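Local coordinates for beta-glucosidase (Pseudoalteromonas sp., PDB 3F95), which is the extra C-terminal beta-sandwich domain of an exo-1,3/1,4-beta-glucanase, which as a whole probably cleaves beta-glucosidic bonds, at residues Y87-P98 with N160-T171; F10-W20 with Y54-N62. One frame throughout, in Å; residues are numbered along the deposited sequence. Where two conformers were deposited one is given.

Interaction 1. Residues Y87-P98 with N160-T171; sequences YLELKMRIDKAP and NLSLAIADVALT
An antiparallel ladder with a beta bulge joins Tyr87-Ile94 to Leu161-Thr171, with paired backbone bonds at Tyr87-Thr171, Glu89-Ala169, Lys91-Ala166 and Arg93-Ala164. Glu89 N reaches Ala169 O at 2.7 Å, but Lys91 N takes Ala166 O (2.8 Å), because the register slips by one residue between them. Asp167 supplies the slip: its left-handed backbone (phi 58°, psi 56°) turns its side chain toward the other strand. There Lys91, extended as far as CE and bent at chi4 (65°), sets NZ 2.7 Å from Asp167 OD2, on the anti lone pair, in a salt bridge. In the conformer given, one water accepts from Lys91 NZ and lies within hydrogen-bonding distance of Glu89 OE2 and Asp167 O, and Glu89 OE1 is bonded to Ser175 N. In the beta-sandwich, the Leu88-Leu170 face of the ladder looks into the core, where both leucines meet Met107 of strand 102-108; Leu88 CD1 lies 3.8 Å from Leu170 CD2, and Leu90 CB is as near (3.8 Å) to Val168 CG2. Over the opposite face, Trp131 touches Arg93 and Ala164. A classic bulge puts both Asp95 and Lys96 across from Ser162, and Lys96 N gives a straight bond to Ser162 O (3.0 Å). Beyond it, Lys96 NZ donates to Asn160 OD1 (2.8 Å), and the Leu161 side chain lies beside the Pro98 ring, pointing the same way, with Leu161 CD1 3.7 Å from Pro98 CD.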
loop_
_atom_site.group_PDB
_atom_site.type_symbol
_atom_site.label_atom_id
_atom_site.label_comp_id
_atom_site.label_asym_id
_atom_site.label_seq_id
_atom_site.Cartn_x
_atom_site.Cartn_y
_atom_site.Cartn_z
ATOM N N TYR A 87 -5.210 -5.931 -11.620
ATOM C CA TYR A 87 -5.497 -5.462 -10.280
ATOM C C TYR A 87 -4.226 -5.398 -9.471
ATOM O O TYR A 87 -3.324 -6.232 -9.643
ATOM C CB TYR A 87 -6.404 -6.456 -9.541
ATOM C CG TYR A 87 -7.733 -6.635 -10.204
ATOM C CD1 TYR A 87 -8.852 -5.960 -9.729
ATOM C CD2 TYR A 87 -7.872 -7.474 -11.323
ATOM C CE1 TYR A 87 -10.074 -6.095 -10.346
ATOM C CE2 TYR A 87 -9.106 -7.616 -11.956
ATOM C CZ TYR A 87 -10.196 -6.926 -11.449
ATOM O OH TYR A 87 -11.426 -7.058 -12.052
ATOM N N LEU A 88 -4.168 -4.441 -8.558
ATOM C CA LEU A 88 -3.256 -4.599 -7.430
ATOM C C LEU A 88 -4.079 -5.248 -6.321
ATOM O O LEU A 88 -5.134 -4.729 -5.953
ATOM C CB LEU A 88 -2.685 -3.245 -6.972
ATOM C CG LEU A 88 -1.681 -3.352 -5.802
ATOM C CD1 LEU A 88 -0.347 -3.902 -6.327
ATOM C CD2 LEU A 88 -1.468 -2.014 -5.084
ATOM N N GLU A 89 -3.611 -6.382 -5.814
ATOM C CA GLU A 89 -4.259 -7.031 -4.682
ATOM C C GLU A 89 -3.395 -6.927 -3.439
ATOM O O GLU A 89 -2.170 -7.048 -3.511
ATOM C CB GLU A 89 -4.586 -8.501 -4.976
ATOM C CG GLU A 89 -5.234 -9.223 -3.787
ATOM C CD GLU A 89 -5.369 -10.739 -3.969
ATOM O OE1 GLU A 89 -6.206 -11.154 -4.779
ATOM O OE2 GLU A 89 -4.662 -11.511 -3.275
ATOM N N LEU A 90 -4.035 -6.696 -2.295
ATOM C CA LEU A 90 -3.307 -6.663 -1.034
ATOM C C LEU A 90 -4.245 -7.053 0.093
ATOM O O LEU A 90 -5.457 -6.979 -0.063
ATOM C CB LEU A 90 -2.723 -5.261 -0.769
ATOM C CG LEU A 90 -3.713 -4.104 -0.477
ATOM C CD1 LEU A 90 -3.010 -2.910 0.207
ATOM C CD2 LEU A 90 -4.400 -3.629 -1.709
ATOM N N LYS A 91 -3.699 -7.494 1.214
ATOM C CA LYS A 91 -4.512 -7.609 2.417
ATOM C C LYS A 91 -4.231 -6.377 3.286
ATOM O O LYS A 91 -3.088 -5.913 3.371
ATOM C CB LYS A 91 -4.207 -8.908 3.167
ATOM C CG LYS A 91 -4.498 -10.166 2.302
ATOM C CD LYS A 91 -4.205 -11.455 3.061
ATOM C CE LYS A 91 -4.553 -12.696 2.196
ATOM N NZ LYS A 91 -3.644 -12.756 1.007
ATOM N N MET A 92 -5.280 -5.830 3.881
ATOM C CA MET A 92 -5.136 -4.647 4.749
ATOM C C MET A 92 -6.018 -4.820 5.977
ATOM O O MET A 92 -7.098 -5.435 5.888
ATOM C CB MET A 92 -5.524 -3.391 3.980
ATOM C CG MET A 92 -5.369 -2.085 4.777
ATOM S SD MET A 92 -5.946 -0.625 3.927
ATOM C CE MET A 92 -4.650 -0.439 2.701
ATOM N N ARG A 93 -5.566 -4.295 7.121
ATOM C CA ARG A 93 -6.385 -4.195 8.320
ATOM C C ARG A 93 -6.243 -2.748 8.802
ATOM O O ARG A 93 -5.116 -2.256 8.956
ATOM C CB ARG A 93 -5.852 -5.152 9.388
ATOM C CG ARG A 93 -6.546 -5.056 10.738
ATOM C CD ARG A 93 -5.939 -6.043 11.740
ATOM N NE ARG A 93 -4.558 -5.649 12.048
ATOM C CZ ARG A 93 -3.667 -6.384 12.709
ATOM N NH1 ARG A 93 -3.978 -7.594 13.161
ATOM N NH2 ARG A 93 -2.444 -5.901 12.916
ATOM N N ILE A 94 -7.350 -2.053 9.020
ATOM C CA ILE A 94 -7.253 -0.680 9.518
ATOM C C ILE A 94 -7.665 -0.712 10.978
ATOM O O ILE A 94 -8.856 -0.805 11.282
ATOM C CB ILE A 94 -8.120 0.290 8.696
ATOM C CG1 ILE A 94 -7.691 0.233 7.213
ATOM C CG2 ILE A 94 -8.031 1.755 9.269
ATOM C CD1 ILE A 94 -8.520 1.185 6.324
ATOM N N ASP A 95 -6.680 -0.675 11.875
ATOM C CA ASP A 95 -6.997 -0.728 13.307
ATOM C C ASP A 95 -7.322 0.624 13.933
ATOM O O ASP A 95 -8.011 0.691 14.945
ATOM C CB ASP A 95 -5.930 -1.470 14.086
ATOM C CG ASP A 95 -4.582 -0.839 13.932
ATOM O OD1 ASP A 95 -4.063 -0.808 12.794
ATOM O OD2 ASP A 95 -4.033 -0.386 14.951
ATOM N N LYS A 96 -6.873 1.708 13.310
ATOM C CA LYS A 96 -7.395 3.014 13.695
ATOM C C LYS A 96 -7.655 3.842 12.462
ATOM O O LYS A 96 -6.715 4.210 11.754
ATOM C CB LYS A 96 -6.459 3.745 14.672
ATOM C CG LYS A 96 -6.989 5.128 15.079
ATOM C CD LYS A 96 -6.086 5.845 16.077
ATOM C CE LYS A 96 -4.813 6.346 15.426
ATOM N NZ LYS A 96 -4.069 7.326 16.273
ATOM N N ALA A 97 -8.944 4.103 12.196
ATOM C CA ALA A 97 -9.364 4.901 11.031
ATOM C C ALA A 97 -8.847 6.333 11.121
ATOM O O ALA A 97 -8.623 6.862 12.221
ATOM C CB ALA A 97 -10.919 4.876 10.846
ATOM N N PRO A 98 -8.576 6.945 9.963
ATOM C CA PRO A 98 -7.986 8.289 9.991
ATOM C C PRO A 98 -9.019 9.319 10.387
ATOM O O PRO A 98 -10.067 9.416 9.750
ATOM C CB PRO A 98 -7.515 8.512 8.562
ATOM C CG PRO A 98 -8.286 7.514 7.706
ATOM C CD PRO A 98 -8.754 6.403 8.606
ATOM N N ASN A 160 -2.901 10.863 10.613
ATOM C CA ASN A 160 -3.168 10.079 11.800
ATOM C C ASN A 160 -3.980 8.847 11.411
ATOM O O ASN A 160 -5.115 8.977 10.955
ATOM C CB ASN A 160 -3.938 10.921 12.818
ATOM C CG ASN A 160 -3.931 10.305 14.171
ATOM O OD1 ASN A 160 -4.582 9.281 14.402
ATOM N ND2 ASN A 160 -3.180 10.906 15.087
ATOM N N LEU A 161 -3.396 7.672 11.608
ATOM C CA LEU A 161 -3.900 6.445 10.953
ATOM C C LEU A 161 -3.083 5.276 11.468
ATOM O O LEU A 161 -1.898 5.424 11.738
ATOM C CB LEU A 161 -3.670 6.528 9.436
ATOM C CG LEU A 161 -3.925 5.290 8.539
ATOM C CD1 LEU A 161 -5.424 4.874 8.602
ATOM C CD2 LEU A 161 -3.544 5.648 7.121
ATOM N N SER A 162 -3.734 4.126 11.633
ATOM C CA SER A 162 -3.022 2.896 11.931
ATOM C C SER A 162 -3.596 1.743 11.102
ATOM O O SER A 162 -4.806 1.448 11.160
ATOM C CB SER A 162 -3.083 2.596 13.433
ATOM O OG SER A 162 -2.369 1.418 13.728
ATOM N N LEU A 163 -2.712 1.061 10.376
ATOM C CA LEU A 163 -3.133 -0.047 9.539
ATOM C C LEU A 163 -1.972 -0.994 9.342
ATOM O O LEU A 163 -0.855 -0.698 9.732
ATOM C CB LEU A 163 -3.670 0.449 8.191
ATOM C CG LEU A 163 -2.756 1.323 7.296
ATOM C CD1 LEU A 163 -1.583 0.584 6.662
ATOM C CD2 LEU A 163 -3.586 2.047 6.243
ATOM N N ALA A 164 -2.266 -2.133 8.733
ATOM C CA ALA A 164 -1.230 -3.101 8.403
ATOM C C ALA A 164 -1.521 -3.622 7.017
ATOM O O ALA A 164 -2.669 -3.622 6.587
ATOM C CB ALA A 164 -1.215 -4.207 9.386
ATOM N N ILE A 165 -0.470 -4.050 6.322
ATOM C CA ILE A 165 -0.555 -4.488 4.928
ATOM C C ILE A 165 0.182 -5.823 4.816
ATOM O O ILE A 165 1.182 -6.025 5.485
ATOM C CB ILE A 165 0.107 -3.426 4.010
ATOM C CG1 ILE A 165 -0.757 -2.150 3.966
ATOM C CG2 ILE A 165 0.284 -3.951 2.580
ATOM C CD1 ILE A 165 0.042 -0.913 3.542
ATOM N N ALA A 166 -0.319 -6.723 3.971
ATOM C CA ALA A 166 0.366 -7.965 3.662
ATOM C C ALA A 166 0.010 -8.421 2.253
ATOM O O ALA A 166 -0.994 -7.994 1.699
ATOM C CB ALA A 166 -0.022 -9.038 4.657
ATOM N N ASP A 167 0.833 -9.307 1.695
ATOM C CA ASP A 167 0.452 -10.103 0.528
ATOM C C ASP A 167 0.058 -9.210 -0.651
ATOM O O ASP A 167 -1.078 -9.284 -1.204
ATOM C CB ASP A 167 -0.702 -11.064 0.891
ATOM C CG ASP A 167 -0.287 -12.206 1.835
ATOM O OD1 ASP A 167 0.905 -12.367 2.207
ATOM O OD2 ASP A 167 -1.195 -12.987 2.204
ATOM N N VAL A 168 0.975 -8.324 -1.028
ATOM C CA VAL A 168 0.715 -7.351 -2.078
ATOM C C VAL A 168 1.206 -7.904 -3.390
ATOM O O VAL A 168 2.392 -8.261 -3.522
ATOM C CB VAL A 168 1.442 -5.997 -1.817
ATOM C CG1 VAL A 168 1.048 -4.983 -2.848
ATOM C CG2 VAL A 168 1.072 -5.455 -0.439
ATOM N N ALA A 169 0.310 -7.979 -4.374
ATOM C CA ALA A 169 0.711 -8.520 -5.681
ATOM C C ALA A 169 -0.115 -7.944 -6.809
ATOM O O ALA A 169 -1.281 -7.580 -6.594
ATOM C CB ALA A 169 0.605 -10.064 -5.669
ATOM N N LEU A 170 0.494 -7.828 -8.005
ATOM C CA LEU A 170 -0.268 -7.537 -9.215
ATOM C C LEU A 170 -0.894 -8.857 -9.689
ATOM O O LEU A 170 -0.239 -9.892 -9.653
ATOM C CB LEU A 170 0.632 -6.922 -10.293
ATOM C CG LEU A 170 1.195 -5.528 -10.018
ATOM C CD1 LEU A 170 2.326 -5.174 -10.971
ATOM C CD2 LEU A 170 0.091 -4.475 -10.091
ATOM N N THR A 171 -2.166 -8.814 -10.095
ATOM C CA THR A 171 -2.861 -10.013 -10.533
ATOM C C THR A 171 -3.812 -9.717 -11.693
ATOM O O THR A 171 -4.336 -8.604 -11.821
ATOM C CB THR A 171 -3.661 -10.681 -9.381
ATOM O OG1 THR A 171 -4.178 -11.935 -9.845
ATOM C CG2 THR A 171 -4.833 -9.803 -8.946
HETATM O O HOH W 1 -3.650 -10.751 -1.018
HETATM O O HOH W 2 -1.805 -10.789 -3.461
HETATM O O HOH W 3 -7.201 9.004 13.484
#

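Interaction 2. Residues F10-W20 with Y54-N62; sequences FVRSLAKNMTW and YQEDGRGFN
Tyr54 receives the guanidinium of Arg12 flat over one face of its ring, planes 10° apart, with Arg12 CZ 3.7 Å from the ring centroid: a cation-pi stack at the surface. The bend at chi3 of Arg12 (63°) lays the group there, and a water in its plane joins Arg12 NE to Gln55 O. Further along, Asp57 CB packs against Arg12 CG, and Asp57 O lies 3.4 Å from Phe10 CE2; a second water ties this carbonyl to Arg12 N. Arg59 is held on several sides. Its NH1 donates to Glu56 O (2.9 Å) and Gly58 O (2.8 Å), its NH2 to a water shared with Arg12 O and Glu56 O, and its NE to Gly34 O. Thus fixed, the guanidinium turns one face to the edge of Phe10, with Arg59 CZ 3.7 Å from Phe10 CZ, while Arg59 CG rests near Trp20 CZ2. Phe61 then points its edge at the six-membered ring of Trp20, centroids 5.1 Å apart and planes at 57°; Leu14 CD2 sits over the opposite face of the indole, toward its rim. Trp20 and Phe61 stand on strands 18-24 and 58-63 of different sheets, so their edge-to-face pair spans the interior of a beta-sandwich, consistent with a galactose-binding-domain-like fold.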
loop_
_atom_site.group_PDB
_atom_site.type_symbol
_atom_site.label_atom_id
_atom_site.label_comp_id
_atom_site.label_asym_id
_atom_site.label_seq_id
_atom_site.Cartn_x
_atom_site.Cartn_y
_atom_site.Cartn_z
ATOM N N PHE A 10 5.087 -7.615 -2.457
ATOM C CA PHE A 10 5.425 -7.898 -1.069
ATOM C C PHE A 10 4.604 -9.069 -0.574
ATOM O O PHE A 10 3.510 -8.894 -0.057
ATOM C CB PHE A 10 5.269 -6.686 -0.127
ATOM C CG PHE A 10 5.625 -6.996 1.307
ATOM C CD1 PHE A 10 6.965 -6.977 1.735
ATOM C CD2 PHE A 10 4.638 -7.342 2.230
ATOM C CE1 PHE A 10 7.296 -7.298 3.071
ATOM C CE2 PHE A 10 4.965 -7.678 3.556
ATOM C CZ PHE A 10 6.293 -7.653 3.973
ATOM N N VAL A 11 5.139 -10.265 -0.766
ATOM C CA VAL A 11 4.484 -11.480 -0.277
ATOM C C VAL A 11 5.479 -12.170 0.652
ATOM O O VAL A 11 6.373 -12.933 0.223
ATOM C CB VAL A 11 3.957 -12.436 -1.422
ATOM C CG1 VAL A 11 3.166 -13.608 -0.790
ATOM C CG2 VAL A 11 3.051 -11.669 -2.433
ATOM N N ARG A 12 5.301 -11.876 1.936
ATOM C CA ARG A 12 6.187 -12.273 3.021
ATOM C C ARG A 12 7.518 -11.505 3.071
ATOM O O ARG A 12 8.071 -11.336 4.155
ATOM C CB ARG A 12 6.467 -13.774 3.027
ATOM C CG ARG A 12 5.201 -14.634 3.113
ATOM C CD ARG A 12 5.572 -16.087 3.450
ATOM N NE ARG A 12 6.204 -16.225 4.766
ATOM C CZ ARG A 12 6.680 -17.376 5.250
ATOM N NH1 ARG A 12 6.576 -18.517 4.537
ATOM N NH2 ARG A 12 7.226 -17.412 6.449
ATOM N N SER A 13 8.009 -11.063 1.922
ATOM C CA SER A 13 9.198 -10.216 1.832
ATOM C C SER A 13 9.113 -9.372 0.570
ATOM O O SER A 13 8.367 -9.705 -0.358
ATOM C CB SER A 13 10.446 -11.083 1.787
ATOM O OG SER A 13 10.456 -11.819 0.588
ATOM N N LEU A 14 9.858 -8.267 0.548
ATOM C CA LEU A 14 9.915 -7.369 -0.605
ATOM C C LEU A 14 10.462 -8.127 -1.797
ATOM O O LEU A 14 11.464 -8.845 -1.676
ATOM C CB LEU A 14 10.841 -6.174 -0.296
ATOM C CG LEU A 14 10.228 -5.177 0.695
ATOM C CD1 LEU A 14 11.273 -4.205 1.276
ATOM C CD2 LEU A 14 9.142 -4.392 0.016
ATOM N N ALA A 15 9.797 -7.981 -2.938
ATOM C CA ALA A 15 10.289 -8.532 -4.193
ATOM C C ALA A 15 11.543 -7.737 -4.574
ATOM O O ALA A 15 11.784 -6.642 -4.053
ATOM C CB ALA A 15 9.209 -8.402 -5.278
ATOM N N LYS A 16 12.445 -8.246 -5.408
ATOM C CA LYS A 16 13.830 -7.640 -5.505
ATOM C C LYS A 16 14.074 -6.082 -5.707
ATOM O O LYS A 16 14.824 -5.457 -4.950
ATOM C CB LYS A 16 14.671 -8.472 -6.480
ATOM C CG LYS A 16 15.010 -9.879 -5.955
ATOM C CD LYS A 16 15.320 -10.908 -7.079
ATOM C CE LYS A 16 16.795 -10.926 -7.473
ATOM N NZ LYS A 16 17.052 -11.808 -8.657
ATOM N N ASN A 17 13.488 -5.518 -6.760
ATOM C CA ASN A 17 13.384 -4.125 -7.160
ATOM C C ASN A 17 12.433 -3.283 -6.300
ATOM O O ASN A 17 12.079 -2.200 -6.720
ATOM C CB ASN A 17 12.930 -4.084 -8.665
ATOM C CG ASN A 17 13.008 -2.686 -9.317
ATOM O OD1 ASN A 17 13.862 -1.846 -8.972
ATOM N ND2 ASN A 17 12.128 -2.453 -10.317
ATOM N N MET A 18 12.060 -3.755 -5.104
ATOM C CA MET A 18 11.082 -3.034 -4.268
ATOM C C MET A 18 11.613 -2.587 -2.905
ATOM O O MET A 18 12.449 -3.268 -2.296
ATOM C CB MET A 18 9.785 -3.839 -4.044
ATOM C CG MET A 18 9.176 -4.539 -5.250
ATOM S SD MET A 18 8.726 -3.418 -6.548
ATOM C CE MET A 18 7.415 -2.453 -5.797
ATOM N N THR A 19 11.095 -1.455 -2.420
ATOM C CA THR A 19 11.345 -0.988 -1.053
ATOM C C THR A 19 10.098 -0.371 -0.496
ATOM O O THR A 19 9.259 0.129 -1.234
ATOM C CB THR A 19 12.145 0.356 -0.897
ATOM O OG1 THR A 19 12.475 0.984 -2.128
ATOM C CG2 THR A 19 13.163 0.326 0.145
ATOM N N TRP A 20 10.050 -0.302 0.834
ATOM C CA TRP A 20 9.119 0.583 1.498
ATOM C C TRP A 20 9.790 1.969 1.545
ATOM O O TRP A 20 11.044 2.089 1.662
ATOM C CB TRP A 20 8.862 0.120 2.928
ATOM C CG TRP A 20 8.277 -1.262 3.050
ATOM C CD1 TRP A 20 8.905 -2.380 3.457
ATOM C CD2 TRP A 20 6.919 -1.638 2.765
ATOM N NE1 TRP A 20 8.040 -3.463 3.420
ATOM C CE2 TRP A 20 6.805 -3.025 3.027
ATOM C CE3 TRP A 20 5.799 -0.936 2.301
ATOM C CZ2 TRP A 20 5.599 -3.741 2.839
ATOM C CZ3 TRP A 20 4.594 -1.646 2.123
ATOM C CH2 TRP A 20 4.512 -3.025 2.399
ATOM N N TYR A 54 2.037 -16.095 8.861
ATOM C CA TYR A 54 3.362 -16.551 9.322
ATOM C C TYR A 54 3.911 -15.494 10.269
ATOM O O TYR A 54 3.303 -14.406 10.387
ATOM C CB TYR A 54 4.340 -16.738 8.126
ATOM C CG TYR A 54 3.785 -17.619 7.055
ATOM C CD1 TYR A 54 3.971 -19.007 7.103
ATOM C CD2 TYR A 54 3.036 -17.079 5.999
ATOM C CE1 TYR A 54 3.411 -19.830 6.128
ATOM C CE2 TYR A 54 2.491 -17.876 5.034
ATOM C CZ TYR A 54 2.677 -19.257 5.097
ATOM O OH TYR A 54 2.131 -20.025 4.110
ATOM N N GLN A 55 5.017 -15.778 10.961
ATOM C CA GLN A 55 5.717 -14.725 11.714
ATOM C C GLN A 55 6.211 -13.670 10.717
ATOM O O GLN A 55 6.818 -13.998 9.702
ATOM C CB GLN A 55 6.858 -15.219 12.668
ATOM C CG GLN A 55 7.488 -16.644 12.469
ATOM C CD GLN A 55 8.813 -16.895 13.254
ATOM O OE1 GLN A 55 9.668 -17.705 12.837
ATOM N NE2 GLN A 55 8.973 -16.214 14.391
ATOM N N GLU A 56 5.899 -12.409 11.005
ATOM C CA GLU A 56 6.388 -11.267 10.250
ATOM C C GLU A 56 6.026 -11.179 8.768
ATOM O O GLU A 56 6.779 -10.559 8.004
ATOM C CB GLU A 56 7.911 -11.108 10.448
ATOM C CG GLU A 56 8.299 -11.010 11.931
ATOM C CD GLU A 56 9.621 -10.296 12.120
ATOM O OE1 GLU A 56 10.600 -10.690 11.461
ATOM O OE2 GLU A 56 9.689 -9.341 12.927
ATOM N N ASP A 57 4.890 -11.761 8.351
ATOM C CA ASP A 57 4.503 -11.643 6.939
ATOM C C ASP A 57 3.757 -10.344 6.606
ATOM O O ASP A 57 3.470 -10.079 5.444
ATOM C CB ASP A 57 3.724 -12.870 6.427
ATOM C CG ASP A 57 2.398 -13.062 7.126
ATOM O OD1 ASP A 57 2.235 -12.551 8.253
ATOM O OD2 ASP A 57 1.533 -13.750 6.553
ATOM N N GLY A 58 3.465 -9.533 7.626
ATOM C CA GLY A 58 2.776 -8.253 7.421
ATOM C C GLY A 58 3.637 -7.091 7.915
ATOM O O GLY A 58 4.619 -7.289 8.629
ATOM N N ARG A 59 3.236 -5.876 7.570
ATOM C CA ARG A 59 3.888 -4.706 8.135
ATOM C C ARG A 59 2.807 -3.791 8.660
ATOM O O ARG A 59 1.833 -3.500 7.952
ATOM C CB ARG A 59 4.745 -4.009 7.081
ATOM C CG ARG A 59 5.924 -4.848 6.580
ATOM C CD ARG A 59 7.085 -4.895 7.591
ATOM N NE ARG A 59 8.179 -5.726 7.058
ATOM C CZ ARG A 59 8.199 -7.058 7.089
ATOM N NH1 ARG A 59 7.178 -7.738 7.620
ATOM N NH2 ARG A 59 9.251 -7.708 6.582
ATOM N N GLY A 60 2.981 -3.334 9.901
ATOM C CA GLY A 60 2.063 -2.383 10.510
ATOM C C GLY A 60 2.666 -1.007 10.373
ATOM O O GLY A 60 3.889 -0.851 10.532
ATOM N N PHE A 61 1.826 -0.031 10.070
ATOM C CA PHE A 61 2.250 1.355 9.902
ATOM C C PHE A 61 1.400 2.267 10.784
ATOM O O PHE A 61 0.163 2.178 10.761
ATOM C CB PHE A 61 2.139 1.739 8.426
ATOM C CG PHE A 61 3.011 0.897 7.512
ATOM C CD1 PHE A 61 4.350 1.213 7.314
ATOM C CD2 PHE A 61 2.475 -0.196 6.823
ATOM C CE1 PHE A 61 5.155 0.456 6.465
ATOM C CE2 PHE A 61 3.258 -0.977 5.957
ATOM C CZ PHE A 61 4.619 -0.664 5.791
ATOM N N ASN A 62 2.048 3.164 11.536
ATOM C CA ASN A 62 1.336 4.100 12.414
ATOM C C ASN A 62 1.721 5.515 12.000
ATOM O O ASN A 62 2.922 5.823 11.979
ATOM C CB ASN A 62 1.747 3.886 13.875
ATOM C CG ASN A 62 1.301 2.544 14.432
ATOM O OD1 ASN A 62 0.202 2.069 14.145
ATOM N ND2 ASN A 62 2.154 1.934 15.247
HETATM O O HOH W 4 2.884 -10.757 2.955
HETATM O O HOH W 5 6.870 -14.253 6.707
HETATM O O HOH W 6 9.050 -10.384 6.413
HETATM O O HOH W 7 10.210 -5.330 4.405
#

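Strand 161-171 is common ground for interactions 1 and 2, whose centres lie about 11 Å apart: it pairs with 87-94 along one edge and with 58-63 along the other. Phe10 joins the same edge as 58-63, with a probable hydrogen bond from Val168 N to Phe10 O (2.8 Å). Asp167 and Val168 both face Phe10 there in a G1 beta bulge, so the bulge residue that pairs with Lys91 in interaction 1 also faces the first residue of interaction 2. Ala164 CB packs 3.4 Å from Arg59 O. On the core side, Phe61 touches Leu163 and Ile165, carrying the apolar layer of interaction 1 on to Trp20 and the second sheet.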